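Local structure of dextranase (Pseudarthrobacter oxydans, 6NZS) at residues A[263-268]-A[313-318]; A[287-292]-A[336-341]; A[153-158]-A[168-173]; A[79-84]-A[181-186]. The protein hydrolyses internal alpha-1,6-glucosidic linkages of dextran, as an endo-acting enzyme of glycoside hydrolase family 49. One frame throughout, in Å; residues are numbered along the deposited sequence.

In the fold
Contacts 1 and 2 lie in the beta-solenoid part of the chain, and contacts 3 and 4 in the N-terminal Ig-like part. The first two have centres about 10 Å apart. They meet directly: Leu316 N probably bonds to Ser341 O, at 3.1 Å. Contacts 3 and 4 are neighbours as well, their centres about 11 Å apart. Strands 154-159 and 176-192 run side by side there, and Tyr155 OH probably bonds to Glu181 OE2 at 2.7 Å. Between the two groups, contacts 2 and 4 come closest, with about 9 Å between nearest atoms. Contacts 1 and 3 are the farthest apart, about 35 Å between centres, on opposite sides of the chain's centre.

Contact 1. Residues A[263-268]-A[313-318]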
loop_
_atom_site.group_PDB
_atom_site.type_symbol
_atom_site.label_atom_id
_atom_site.label_comp_id
_atom_site.label_asym_id
_atom_site.label_seq_id
_atom_site.Cartn_x
_atom_site.Cartn_y
_atom_site.Cartn_z
ATOM N N LYS A 263 -3.234 17.251 8.195
ATOM C CA LYS A 263 -4.520 16.570 8.077
ATOM C C LYS A 263 -5.269 17.221 6.922
ATOM O O LYS A 263 -5.634 18.401 7.004
ATOM C CB LYS A 263 -5.300 16.702 9.381
ATOM C CG LYS A 263 -4.512 16.248 10.589
ATOM C CD LYS A 263 -5.297 16.420 11.875
ATOM C CE LYS A 263 -4.437 16.007 13.064
ATOM N NZ LYS A 263 -5.252 15.884 14.296
ATOM N N GLY A 264 -5.456 16.480 5.834
ATOM C CA GLY A 264 -6.070 17.048 4.641
ATOM C C GLY A 264 -5.776 16.209 3.405
ATOM O O GLY A 264 -5.399 15.045 3.501
ATOM N N ALA A 265 -5.987 16.835 2.244
ATOM C CA ALA A 265 -5.849 16.193 0.941
ATOM C C ALA A 265 -5.655 17.291 -0.093
ATOM O O ALA A 265 -5.986 18.452 0.151
ATOM C CB ALA A 265 -7.069 15.336 0.596
ATOM N N PHE A 266 -5.101 16.920 -1.246
ATOM C CA PHE A 266 -4.738 17.902 -2.261
ATOM C C PHE A 266 -5.269 17.475 -3.614
ATOM O O PHE A 266 -5.114 16.318 -4.018
ATOM C CB PHE A 266 -3.220 18.078 -2.365
ATOM C CG PHE A 266 -2.608 18.765 -1.184
ATOM C CD1 PHE A 266 -2.667 20.142 -1.060
ATOM C CD2 PHE A 266 -1.973 18.033 -0.193
ATOM C CE1 PHE A 266 -2.109 20.779 0.029
ATOM C CE2 PHE A 266 -1.408 18.669 0.902
ATOM C CZ PHE A 266 -1.482 20.043 1.014
ATOM N N ARG A 267 -5.868 18.423 -4.327
ATOM C CA ARG A 267 -6.261 18.218 -5.710
ATOM C C ARG A 267 -5.630 19.317 -6.548
ATOM O O ARG A 267 -5.840 20.507 -6.278
ATOM C CB ARG A 267 -7.776 18.261 -5.875
ATOM C CG ARG A 267 -8.172 18.258 -7.342
ATOM C CD ARG A 267 -9.653 18.012 -7.538
ATOM N NE ARG A 267 -9.987 18.007 -8.956
ATOM C CZ ARG A 267 -11.221 17.910 -9.430
ATOM N NH1 ARG A 267 -12.243 17.804 -8.592
ATOM N NH2 ARG A 267 -11.432 17.920 -10.741
ATOM N N PHE A 268 -4.843 18.917 -7.542
ATOM C CA PHE A 268 -4.352 19.855 -8.546
ATOM C C PHE A 268 -5.421 19.870 -9.630
ATOM O O PHE A 268 -5.444 19.025 -10.527
ATOM C CB PHE A 268 -2.996 19.416 -9.082
ATOM C CG PHE A 268 -1.856 19.607 -8.111
ATOM C CD1 PHE A 268 -1.644 18.706 -7.078
ATOM C CD2 PHE A 268 -0.973 20.667 -8.256
ATOM C CE1 PHE A 268 -0.570 18.865 -6.200
ATOM C CE2 PHE A 268 0.098 20.830 -7.391
ATOM C CZ PHE A 268 0.297 19.932 -6.356
ATOM N N VAL A 313 -13.570 12.240 -1.864
ATOM C CA VAL A 313 -12.261 12.840 -1.609
ATOM C C VAL A 313 -11.160 11.823 -1.865
ATOM O O VAL A 313 -11.176 10.707 -1.329
ATOM C CB VAL A 313 -12.197 13.377 -0.172
ATOM C CG1 VAL A 313 -10.777 13.859 0.163
ATOM C CG2 VAL A 313 -13.201 14.493 0.034
ATOM N N LYS A 314 -10.202 12.207 -2.700
ATOM C CA LYS A 314 -8.986 11.447 -2.931
ATOM C C LYS A 314 -7.855 12.144 -2.190
ATOM O O LYS A 314 -7.880 13.361 -2.000
ATOM C CB LYS A 314 -8.664 11.405 -4.427
ATOM C CG LYS A 314 -9.872 11.087 -5.310
ATOM C CD LYS A 314 -10.338 9.647 -5.125
ATOM C CE LYS A 314 -11.232 9.185 -6.282
ATOM N NZ LYS A 314 -12.441 10.056 -6.429
ATOM N N MET A 315 -6.869 11.367 -1.734
ATOM C CA MET A 315 -5.777 12.012 -1.011
ATOM C C MET A 315 -4.942 12.891 -1.938
ATOM O O MET A 315 -4.529 13.993 -1.552
ATOM C CB MET A 315 -4.916 10.975 -0.287
ATOM C CG MET A 315 -5.655 10.233 0.841
ATOM S SD MET A 315 -6.291 11.306 2.148
ATOM C CE MET A 315 -4.756 11.929 2.840
ATOM N N LEU A 316 -4.709 12.425 -3.167
ATOM C CA LEU A 316 -3.970 13.164 -4.181
ATOM C C LEU A 316 -4.654 12.959 -5.522
ATOM O O LEU A 316 -4.912 11.820 -5.925
ATOM C CB LEU A 316 -2.524 12.668 -4.268
ATOM C CG LEU A 316 -1.649 12.904 -3.039
ATOM C CD1 LEU A 316 -0.345 12.137 -3.196
ATOM C CD2 LEU A 316 -1.398 14.385 -2.811
ATOM N N GLN A 317 -4.931 14.060 -6.223
ATOM C CA GLN A 317 -5.576 13.976 -7.527
ATOM C C GLN A 317 -4.959 15.003 -8.462
ATOM O O GLN A 317 -4.654 16.124 -8.044
ATOM C CB GLN A 317 -7.090 14.206 -7.429
ATOM C CG GLN A 317 -7.772 14.324 -8.792
ATOM C CD GLN A 317 -9.272 14.185 -8.708
ATOM O OE1 GLN A 317 -9.804 13.682 -7.718
ATOM N NE2 GLN A 317 -9.970 14.633 -9.752
ATOM N N PHE A 318 -4.775 14.608 -9.720
ATOM C CA PHE A 318 -4.177 15.457 -10.735
ATOM C C PHE A 318 -5.011 15.419 -12.002
ATOM O O PHE A 318 -5.797 14.497 -12.230
ATOM C CB PHE A 318 -2.764 14.991 -11.068
ATOM C CG PHE A 318 -1.807 15.157 -9.937
ATOM C CD1 PHE A 318 -1.699 14.189 -8.946
ATOM C CD2 PHE A 318 -1.031 16.292 -9.850
ATOM C CE1 PHE A 318 -0.815 14.360 -7.894
ATOM C CE2 PHE A 318 -0.152 16.466 -8.812
ATOM C CZ PHE A 318 -0.040 15.505 -7.829
HETATM O O HOH W 1 -7.746 15.257 -3.840
#
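Phe268 and Phe318 lie side by side with nearly parallel rings, 11° apart. The rings are slid so far that they barely overlap, and their centroids are 4.7 Å apart. Phe318 CE2 sits over one face of the Phe268 ring, 3.2 Å from Phe268 CD1. Gln317 O lies near the ring edge of Phe268. This alignment of Phe268 with Phe318 on neighbouring coils is characteristic of parallel beta-helices. On the other side of the strands, Gln317 NE2 covers one face of the Arg267 guanidinium, offset toward its rim. The amide and guanidinium planes differ by 24°. Gln317 NE2 and Arg267 NE, 3.5 Å apart, are both donors, so this is packing of the amide over the guanidinium, not a hydrogen bond. Both chains are extended, with CG anti to the backbone N (chi1 near 172° in both), and run alongside each other. With an alanine in place of Arg267, the Gln317 amide would probably lose the guanidinium over it and be freer to turn. Parallel strand bonds hold the backbones: Phe266 N to Met315 O (3.0 Å), Gln317 N to Phe266 O (3.2 Å) and Phe268 N to Gln317 O (2.8 Å). Strands 266-268 and 316-320 are the middle pair of a four-stranded parallel sheet, between strands 245-247 and 342-346.

Contact 2. Residues A[287-292]-A[336-341]; sequences EQYVYE and EPPYHS
Glu336 reaches across to Glu287 with a side chain extended beyond CG; CB, CD and OE2 do the touching. Its CB lies 4.1 Å from Glu287 CA. Its CD is 3.9 Å from Glu287 CB, and OE2 closes to 3.2 Å from Glu287 CB. The carboxylate oxygens are taken up by two serine hydroxyls: OE2 bonds to Ser62 OG and OE1 to Ser58 OG. Glu287 OE1 bonds to Ser285 OG and Tyr261 OH, and its OE2 makes a long, weak ion pair with Lys263 NZ. Glu287 OE1 stays 5.4 Å from Glu336 OE2. Pro338 fills the next part of the contact. Its ring lies alongside Tyr289, with Pro338 CG 3.6 Å from Tyr289 CB, while Pro338 CB meets Val290 O at 3.2 Å. The one hydrogen bond between the segments runs from Glu292 N to Pro338 O, 3.1 Å long and nearly straight at the hydrogen (174°). Beyond it, Glu292 CG packs 3.8 Å from Tyr339 CD1, and the Glu292 carboxylate forms a salt bridge with Lys71. Both segments are loops on successive coils of the solenoid: 287-292 follows strand 283-285, while residues 336-341 link strand 325-335 to strand 342-346. Strands 283-285 and 325-335 pair in parallel.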
loop_
_atom_site.group_PDB
_atom_site.type_symbol
_atom_site.label_atom_id
_atom_site.label_comp_id
_atom_site.label_asym_id
_atom_site.label_seq_id
_atom_site.Cartn_x
_atom_site.Cartn_y
_atom_site.Cartn_z
ATOM N N GLU A 287 -7.414 11.504 8.211
ATOM C CA GLU A 287 -8.122 11.062 9.411
ATOM C C GLU A 287 -9.393 11.859 9.693
ATOM O O GLU A 287 -10.312 11.335 10.336
ATOM C CB GLU A 287 -7.178 11.148 10.610
ATOM C CG GLU A 287 -6.788 12.569 10.999
ATOM C CD GLU A 287 -5.584 12.597 11.918
ATOM O OE1 GLU A 287 -4.466 12.306 11.439
ATOM O OE2 GLU A 287 -5.744 12.907 13.114
ATOM N N GLN A 288 -9.463 13.119 9.260
ATOM C CA GLN A 288 -10.635 13.941 9.557
ATOM C C GLN A 288 -11.807 13.662 8.630
ATOM O O GLN A 288 -12.929 14.079 8.941
ATOM C CB GLN A 288 -10.289 15.434 9.513
ATOM C CG GLN A 288 -9.164 15.815 10.455
ATOM C CD GLN A 288 -8.815 17.298 10.432
ATOM O OE1 GLN A 288 -8.589 17.876 9.375
ATOM N NE2 GLN A 288 -8.752 17.909 11.605
ATOM N N TYR A 289 -11.591 12.966 7.521
ATOM C CA TYR A 289 -12.647 12.724 6.549
ATOM C C TYR A 289 -13.400 11.445 6.889
ATOM O O TYR A 289 -12.801 10.442 7.287
ATOM C CB TYR A 289 -12.073 12.616 5.134
ATOM C CG TYR A 289 -11.329 13.851 4.673
ATOM C CD1 TYR A 289 -11.989 15.065 4.519
ATOM C CD2 TYR A 289 -9.971 13.802 4.389
ATOM C CE1 TYR A 289 -11.319 16.196 4.107
ATOM C CE2 TYR A 289 -9.293 14.922 3.967
ATOM C CZ TYR A 289 -9.970 16.117 3.828
ATOM O OH TYR A 289 -9.277 17.236 3.416
ATOM N N VAL A 290 -14.723 11.495 6.726
ATOM C CA VAL A 290 -15.551 10.305 6.867
ATOM C C VAL A 290 -15.289 9.361 5.697
ATOM O O VAL A 290 -14.871 9.781 4.608
ATOM C CB VAL A 290 -17.034 10.721 6.938
ATOM C CG1 VAL A 290 -17.506 11.287 5.596
ATOM C CG2 VAL A 290 -17.917 9.562 7.368
ATOM N N TYR A 291 -15.515 8.067 5.926
ATOM C CA TYR A 291 -15.503 7.094 4.841
ATOM C C TYR A 291 -16.388 7.583 3.708
ATOM O O TYR A 291 -17.525 8.000 3.936
ATOM C CB TYR A 291 -16.069 5.772 5.354
ATOM C CG TYR A 291 -16.212 4.672 4.322
ATOM C CD1 TYR A 291 -15.116 4.219 3.596
ATOM C CD2 TYR A 291 -17.446 4.065 4.092
ATOM C CE1 TYR A 291 -15.242 3.197 2.677
ATOM C CE2 TYR A 291 -17.584 3.044 3.176
ATOM C CZ TYR A 291 -16.482 2.604 2.465
ATOM O OH TYR A 291 -16.625 1.579 1.553
ATOM N N GLU A 292 -15.863 7.520 2.483
ATOM C CA GLU A 292 -16.611 7.933 1.293
ATOM C C GLU A 292 -17.125 9.364 1.436
ATOM O O GLU A 292 -18.256 9.682 1.053
ATOM C CB GLU A 292 -17.740 6.954 0.959
ATOM C CG GLU A 292 -17.305 5.713 0.183
ATOM C CD GLU A 292 -18.464 4.788 -0.154
ATOM O OE1 GLU A 292 -19.400 4.686 0.667
ATOM O OE2 GLU A 292 -18.444 4.165 -1.237
ATOM N N GLU A 336 -4.361 7.026 6.664
ATOM C CA GLU A 336 -5.797 7.014 6.926
ATOM C C GLU A 336 -6.656 7.628 5.816
ATOM O O GLU A 336 -7.453 8.540 6.065
ATOM C CB GLU A 336 -6.105 7.658 8.270
ATOM C CG GLU A 336 -6.597 6.685 9.302
ATOM C CD GLU A 336 -6.679 7.290 10.685
ATOM O OE1 GLU A 336 -5.789 7.024 11.514
ATOM O OE2 GLU A 336 -7.653 8.015 10.939
ATOM N N PRO A 337 -6.548 7.134 4.591
ATOM C CA PRO A 337 -7.381 7.662 3.510
ATOM C C PRO A 337 -8.839 7.285 3.721
ATOM O O PRO A 337 -9.147 6.194 4.231
ATOM C CB PRO A 337 -6.805 6.976 2.262
ATOM C CG PRO A 337 -6.206 5.715 2.776
ATOM C CD PRO A 337 -5.658 6.054 4.127
ATOM N N PRO A 338 -9.771 8.171 3.353
ATOM C CA PRO A 338 -11.200 7.832 3.403
ATOM C C PRO A 338 -11.712 7.151 2.142
ATOM O O PRO A 338 -12.864 6.680 2.130
ATOM C CB PRO A 338 -11.855 9.211 3.551
ATOM C CG PRO A 338 -10.949 10.115 2.753
ATOM C CD PRO A 338 -9.547 9.592 3.029
ATOM N N TYR A 339 -10.887 7.078 1.098
ATOM C CA TYR A 339 -11.266 6.535 -0.207
ATOM C C TYR A 339 -9.971 6.220 -0.964
ATOM O O TYR A 339 -8.934 5.989 -0.337
ATOM C CB TYR A 339 -12.208 7.528 -0.921
ATOM C CG TYR A 339 -13.043 6.924 -2.034
ATOM C CD1 TYR A 339 -13.998 5.955 -1.762
ATOM C CD2 TYR A 339 -12.877 7.330 -3.355
ATOM C CE1 TYR A 339 -14.771 5.404 -2.774
ATOM C CE2 TYR A 339 -13.646 6.786 -4.375
ATOM C CZ TYR A 339 -14.591 5.824 -4.076
ATOM O OH TYR A 339 -15.368 5.270 -5.078
ATOM N N HIS A 340 -10.022 6.234 -2.298
ATOM C CA HIS A 340 -8.827 5.915 -3.078
ATOM C C HIS A 340 -7.706 6.902 -2.771
ATOM O O HIS A 340 -7.938 8.094 -2.547
ATOM C CB HIS A 340 -9.097 5.990 -4.584
ATOM C CG HIS A 340 -10.169 5.071 -5.073
ATOM N ND1 HIS A 340 -10.634 5.113 -6.371
ATOM C CD2 HIS A 340 -10.864 4.089 -4.455
ATOM C CE1 HIS A 340 -11.577 4.200 -6.526
ATOM N NE2 HIS A 340 -11.738 3.568 -5.378
ATOM N N SER A 341 -6.466 6.396 -2.816
ATOM C CA SER A 341 -5.306 7.227 -2.501
ATOM C C SER A 341 -4.982 8.221 -3.612
ATOM O O SER A 341 -4.600 9.361 -3.328
ATOM C CB SER A 341 -4.081 6.347 -2.213
ATOM O OG SER A 341 -3.704 5.559 -3.347
#

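Contact 3. Residues A[153-158]-A[168-173]; sequences QLYTAY and LTTEAE
Tyr158 and Thr169 face each other as an antiparallel hydrogen-bonded pair in a beta hairpin of the Ig-like domain. Tyr158 N bonds to Thr169 O and Thr169 N bonds to Tyr158 O, each at 2.8 Å. The Tyr158 ring carries most of the side-chain contact. It stands between two groups: Thr156 CG2 lies on one face, toward the rim, and Ala172 on the opposite face. Ala172 CA sits almost exactly over the ring centre, 3.6 Å from the centroid and 7° off the normal, a CH-pi contact. Ala172 CB is shifted toward the phenol end and comes 3.4 Å from Tyr158 CZ. Thr169 O lies at the ring edge. An ST turn brings the chain back toward this ring after the short strand: Thr169 OG1 accepts from Glu171 N at 3.1 Å. OG1 points anti to the Thr169 backbone N (chi1 178°), while the methyl CG2 takes the place between N and carbonyl carbon and packs 4.1 Å from Tyr158 CB. Tyr155 crosses Thr170 at about a right angle, Thr170 CG2 meeting Tyr155 CD2. Leu168 and Ala157 both touch Phe77 of helix 76-81. A water lying in the plane of the Tyr158 ring, at its edge, donates to both Thr156 O (2.7 Å) and Thr170 O (2.8 Å).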
loop_
_atom_site.group_PDB
_atom_site.type_symbol
_atom_site.label_atom_id
_atom_site.label_comp_id
_atom_site.label_asym_id
_atom_site.label_seq_id
_atom_site.Cartn_x
_atom_site.Cartn_y
_atom_site.Cartn_z
ATOM N N GLN A 153 3.003 -9.496 20.908
ATOM C CA GLN A 153 1.994 -8.714 20.205
ATOM C C GLN A 153 1.276 -9.499 19.113
ATOM O O GLN A 153 0.267 -9.015 18.585
ATOM C CB GLN A 153 2.637 -7.442 19.637
ATOM C CG GLN A 153 2.782 -6.348 20.680
ATOM C CD GLN A 153 1.437 -5.796 21.081
ATOM O OE1 GLN A 153 0.630 -5.440 20.226
ATOM N NE2 GLN A 153 1.165 -5.760 22.378
ATOM N N LEU A 154 1.754 -10.686 18.765
ATOM C CA LEU A 154 1.141 -11.448 17.687
ATOM C C LEU A 154 -0.244 -11.934 18.081
ATOM O O LEU A 154 -0.482 -12.340 19.221
ATOM C CB LEU A 154 2.006 -12.658 17.329
ATOM C CG LEU A 154 3.405 -12.357 16.786
ATOM C CD1 LEU A 154 4.142 -13.646 16.462
ATOM C CD2 LEU A 154 3.299 -11.454 15.559
ATOM N N TYR A 155 -1.148 -11.922 17.111
ATOM C CA TYR A 155 -2.441 -12.579 17.224
ATOM C C TYR A 155 -2.711 -13.267 15.890
ATOM O O TYR A 155 -2.080 -12.967 14.870
ATOM C CB TYR A 155 -3.570 -11.577 17.553
ATOM C CG TYR A 155 -4.062 -10.914 16.290
ATOM C CD1 TYR A 155 -3.298 -9.936 15.666
ATOM C CD2 TYR A 155 -5.241 -11.326 15.667
ATOM C CE1 TYR A 155 -3.691 -9.370 14.480
ATOM C CE2 TYR A 155 -5.641 -10.768 14.477
ATOM C CZ TYR A 155 -4.863 -9.785 13.883
ATOM O OH TYR A 155 -5.250 -9.228 12.690
ATOM N N THR A 156 -3.678 -14.177 15.885
ATOM C CA THR A 156 -4.092 -14.846 14.660
ATOM C C THR A 156 -5.512 -14.427 14.316
ATOM O O THR A 156 -6.409 -14.482 15.169
ATOM C CB THR A 156 -3.990 -16.369 14.799
ATOM O OG1 THR A 156 -2.616 -16.724 15.042
ATOM C CG2 THR A 156 -4.495 -17.076 13.534
ATOM N N ALA A 157 -5.707 -13.991 13.073
ATOM C CA ALA A 157 -7.045 -13.761 12.545
ATOM C C ALA A 157 -7.600 -15.075 12.013
ATOM O O ALA A 157 -6.897 -15.812 11.309
ATOM C CB ALA A 157 -6.992 -12.731 11.420
ATOM N N TYR A 158 -8.855 -15.368 12.361
ATOM C CA TYR A 158 -9.549 -16.572 11.919
ATOM C C TYR A 158 -10.790 -16.214 11.116
ATOM O O TYR A 158 -11.394 -15.162 11.317
ATOM C CB TYR A 158 -10.017 -17.399 13.125
ATOM C CG TYR A 158 -8.885 -17.934 13.955
ATOM C CD1 TYR A 158 -8.334 -17.172 14.979
ATOM C CD2 TYR A 158 -8.365 -19.197 13.720
ATOM C CE1 TYR A 158 -7.289 -17.657 15.751
ATOM C CE2 TYR A 158 -7.318 -19.689 14.488
ATOM C CZ TYR A 158 -6.779 -18.911 15.490
ATOM O OH TYR A 158 -5.740 -19.402 16.262
ATOM N N LEU A 168 -14.158 -12.379 9.737
ATOM C CA LEU A 168 -12.956 -12.492 10.549
ATOM C C LEU A 168 -13.281 -12.352 12.033
ATOM O O LEU A 168 -14.168 -11.594 12.436
ATOM C CB LEU A 168 -11.915 -11.448 10.144
ATOM C CG LEU A 168 -11.235 -11.709 8.806
ATOM C CD1 LEU A 168 -10.197 -10.628 8.583
ATOM C CD2 LEU A 168 -10.593 -13.082 8.744
ATOM N N THR A 169 -12.539 -13.091 12.852
ATOM C CA THR A 169 -12.680 -13.046 14.297
ATOM C C THR A 169 -11.343 -13.418 14.917
ATOM O O THR A 169 -10.503 -14.068 14.287
ATOM C CB THR A 169 -13.780 -14.014 14.759
ATOM O OG1 THR A 169 -13.876 -13.993 16.190
ATOM C CG2 THR A 169 -13.454 -15.430 14.304
ATOM N N THR A 170 -11.139 -12.989 16.160
ATOM C CA THR A 170 -9.970 -13.436 16.902
ATOM C C THR A 170 -10.219 -14.732 17.657
ATOM O O THR A 170 -9.289 -15.256 18.276
ATOM C CB THR A 170 -9.478 -12.355 17.878
ATOM O OG1 THR A 170 -10.542 -12.004 18.762
ATOM C CG2 THR A 170 -9.028 -11.119 17.128
ATOM N N GLU A 171 -11.451 -15.253 17.625
ATOM C CA GLU A 171 -11.753 -16.522 18.282
ATOM C C GLU A 171 -11.240 -17.676 17.431
ATOM O O GLU A 171 -11.521 -17.748 16.229
ATOM C CB GLU A 171 -13.263 -16.671 18.545
ATOM C CG GLU A 171 -14.150 -16.759 17.310
ATOM C CD GLU A 171 -15.597 -17.177 17.582
ATOM O OE1 GLU A 171 -16.314 -17.525 16.596
ATOM O OE2 GLU A 171 -16.012 -17.138 18.772
ATOM N N ALA A 172 -10.477 -18.574 18.054
ATOM C CA ALA A 172 -9.861 -19.703 17.364
ATOM C C ALA A 172 -10.758 -20.932 17.269
ATOM O O ALA A 172 -10.683 -21.670 16.278
ATOM C CB ALA A 172 -8.582 -20.115 18.100
ATOM N N GLU A 173 -11.591 -21.184 18.278
ATOM C CA GLU A 173 -12.229 -22.490 18.422
ATOM C C GLU A 173 -13.176 -22.779 17.264
ATOM O O GLU A 173 -14.130 -22.035 17.031
ATOM C CB GLU A 173 -12.991 -22.534 19.745
ATOM C CG GLU A 173 -13.793 -23.810 19.965
ATOM C CD GLU A 173 -12.926 -24.963 20.422
ATOM O OE1 GLU A 173 -11.769 -24.709 20.827
ATOM O OE2 GLU A 173 -13.398 -26.120 20.381
HETATM O O HOH W 2 -6.651 -14.513 17.812
#

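Contact 4. Residues A[79-84]-A[181-186]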
loop_
_atom_site.group_PDB
_atom_site.type_symbol
_atom_site.label_atom_id
_atom_site.label_comp_id
_atom_site.label_asym_id
_atom_site.label_seq_id
_atom_site.Cartn_x
_atom_site.Cartn_y
_atom_site.Cartn_z
ATOM N N SER A 79 -11.392 -2.621 13.686
ATOM C CA SER A 79 -11.906 -1.867 14.825
ATOM C C SER A 79 -12.242 -2.787 15.995
ATOM O O SER A 79 -11.844 -2.528 17.138
ATOM C CB SER A 79 -13.137 -1.076 14.382
ATOM O OG SER A 79 -13.694 -0.348 15.459
ATOM N N GLN A 80 -12.957 -3.882 15.723
ATOM C CA GLN A 80 -13.430 -4.748 16.799
ATOM C C GLN A 80 -12.300 -5.542 17.437
ATOM O O GLN A 80 -12.357 -5.839 18.634
ATOM C CB GLN A 80 -14.549 -5.647 16.273
ATOM C CG GLN A 80 -15.790 -4.837 15.904
ATOM C CD GLN A 80 -16.890 -5.669 15.280
ATOM O OE1 GLN A 80 -17.109 -6.820 15.662
ATOM N NE2 GLN A 80 -17.597 -5.086 14.317
ATOM N N ALA A 81 -11.265 -5.883 16.671
ATOM C CA ALA A 81 -10.112 -6.595 17.202
ATOM C C ALA A 81 -9.084 -5.665 17.827
ATOM O O ALA A 81 -8.107 -6.149 18.412
ATOM C CB ALA A 81 -9.450 -7.429 16.099
ATOM N N GLY A 82 -9.277 -4.353 17.727
ATOM C CA GLY A 82 -8.316 -3.444 18.325
ATOM C C GLY A 82 -6.994 -3.368 17.595
ATOM O O GLY A 82 -5.955 -3.173 18.230
ATOM N N LEU A 83 -7.000 -3.518 16.275
ATOM C CA LEU A 83 -5.756 -3.367 15.531
ATOM C C LEU A 83 -5.334 -1.901 15.476
ATOM O O LEU A 83 -6.161 -0.987 15.422
ATOM C CB LEU A 83 -5.915 -3.889 14.104
ATOM C CG LEU A 83 -6.440 -5.309 13.908
ATOM C CD1 LEU A 83 -6.370 -5.735 12.440
ATOM C CD2 LEU A 83 -5.685 -6.285 14.776
ATOM N N THR A 84 -4.022 -1.673 15.473
ATOM C CA THR A 84 -3.479 -0.342 15.253
ATOM C C THR A 84 -2.249 -0.475 14.377
ATOM O O THR A 84 -1.665 -1.558 14.264
ATOM C CB THR A 84 -3.053 0.382 16.552
ATOM O OG1 THR A 84 -1.892 -0.254 17.124
ATOM C CG2 THR A 84 -4.177 0.386 17.573
ATOM N N GLU A 181 -0.124 -11.977 12.785
ATOM C CA GLU A 181 0.573 -10.707 12.619
ATOM C C GLU A 181 0.486 -9.936 13.933
ATOM O O GLU A 181 -0.302 -10.299 14.826
ATOM C CB GLU A 181 -0.045 -9.886 11.476
ATOM C CG GLU A 181 -1.439 -9.373 11.853
ATOM C CD GLU A 181 -2.220 -8.716 10.727
ATOM O OE1 GLU A 181 -1.678 -8.529 9.624
ATOM O OE2 GLU A 181 -3.402 -8.385 10.956
ATOM N N PRO A 182 1.284 -8.874 14.094
ATOM C CA PRO A 182 1.132 -8.027 15.289
ATOM C C PRO A 182 -0.249 -7.387 15.328
ATOM O O PRO A 182 -0.740 -6.868 14.323
ATOM C CB PRO A 182 2.231 -6.965 15.111
ATOM C CG PRO A 182 3.259 -7.652 14.242
ATOM C CD PRO A 182 2.462 -8.486 13.289
ATOM N N ARG A 183 -0.879 -7.420 16.508
ATOM C CA ARG A 183 -2.123 -6.671 16.690
ATOM C C ARG A 183 -1.865 -5.177 16.570
ATOM O O ARG A 183 -2.635 -4.449 15.926
ATOM C CB ARG A 183 -2.712 -6.969 18.067
ATOM C CG ARG A 183 -4.084 -6.336 18.281
ATOM C CD ARG A 183 -4.681 -6.606 19.671
ATOM N NE ARG A 183 -4.655 -8.020 20.067
ATOM C CZ ARG A 183 -5.665 -8.880 19.930
ATOM N NH1 ARG A 183 -6.823 -8.514 19.389
ATOM N NH2 ARG A 183 -5.513 -10.132 20.338
ATOM N N ASN A 184 -0.790 -4.712 17.199
ATOM C CA ASN A 184 -0.350 -3.328 17.123
ATOM C C ASN A 184 0.934 -3.354 16.304
ATOM O O ASN A 184 1.996 -3.742 16.801
ATOM C CB ASN A 184 -0.147 -2.779 18.530
ATOM C CG ASN A 184 -1.423 -2.812 19.334
ATOM O OD1 ASN A 184 -2.364 -2.077 19.044
ATOM N ND2 ASN A 184 -1.479 -3.688 20.330
ATOM N N SER A 185 0.817 -3.002 15.035
ATOM C CA SER A 185 1.974 -3.104 14.164
ATOM C C SER A 185 2.912 -1.917 14.358
ATOM O O SER A 185 2.535 -0.859 14.876
ATOM C CB SER A 185 1.540 -3.259 12.710
ATOM O OG SER A 185 0.790 -2.154 12.244
ATOM N N MET A 186 4.164 -2.117 13.944
ATOM C CA MET A 186 5.215 -1.116 14.113
ATOM C C MET A 186 6.067 -1.114 12.853
ATOM O O MET A 186 6.831 -2.059 12.621
ATOM C CB MET A 186 6.081 -1.416 15.338
ATOM C CG MET A 186 7.259 -0.444 15.514
ATOM S SD MET A 186 6.709 1.269 15.706
ATOM C CE MET A 186 8.284 2.126 15.709
HETATM O O HOH W 3 -4.679 -2.329 20.362
HETATM O O HOH W 4 -1.789 -2.958 11.713
#
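Thr84 pairs in parallel with Asn184, their CA atoms 4.7 Å apart. Thr84 N bonds to Arg183 O at 3.1 Å, and Ser185 N bonds to Thr84 O at 3.0 Å, approaching from above the carbonyl plane. Leu83 CA adds a CA-H...O contact to the same Arg183 O. Just before this pair, helix 76-81 ends in a Schellman motif. Gly82 has positive phi, which favours glycine, and Gly82 N bonds back to Ser79 O. Within the Ig-like domain this turn leads from the helix straight into strand 84-92, which pairs with strand 176-192. Arg183 reaches over to the helix end. Its chain is extended as far as CD and then bends at chi3 (-50°), which brings NH1 to Ala81 O at 2.9 Å. The oxygen lies in the guanidinium plane, and NH1 lies in the carbonyl plane of Ala81. A leucine in place of Arg183 would probably leave this carbonyl at the helix end without its charged donor. The Leu83 and Arg183 side chains cross at about a right angle, Leu83 CD2 3.9 Å from Arg183 CG. Thr84 OG1 donates to Asn184 OD1 at 2.7 Å, on a lone pair in the amide plane. A water bound to Gly82 O donates to Asn184 OD1 too, at 2.7 Å. Asn184 ND2 bonds to Gln153 OE1, next to strand 154-159.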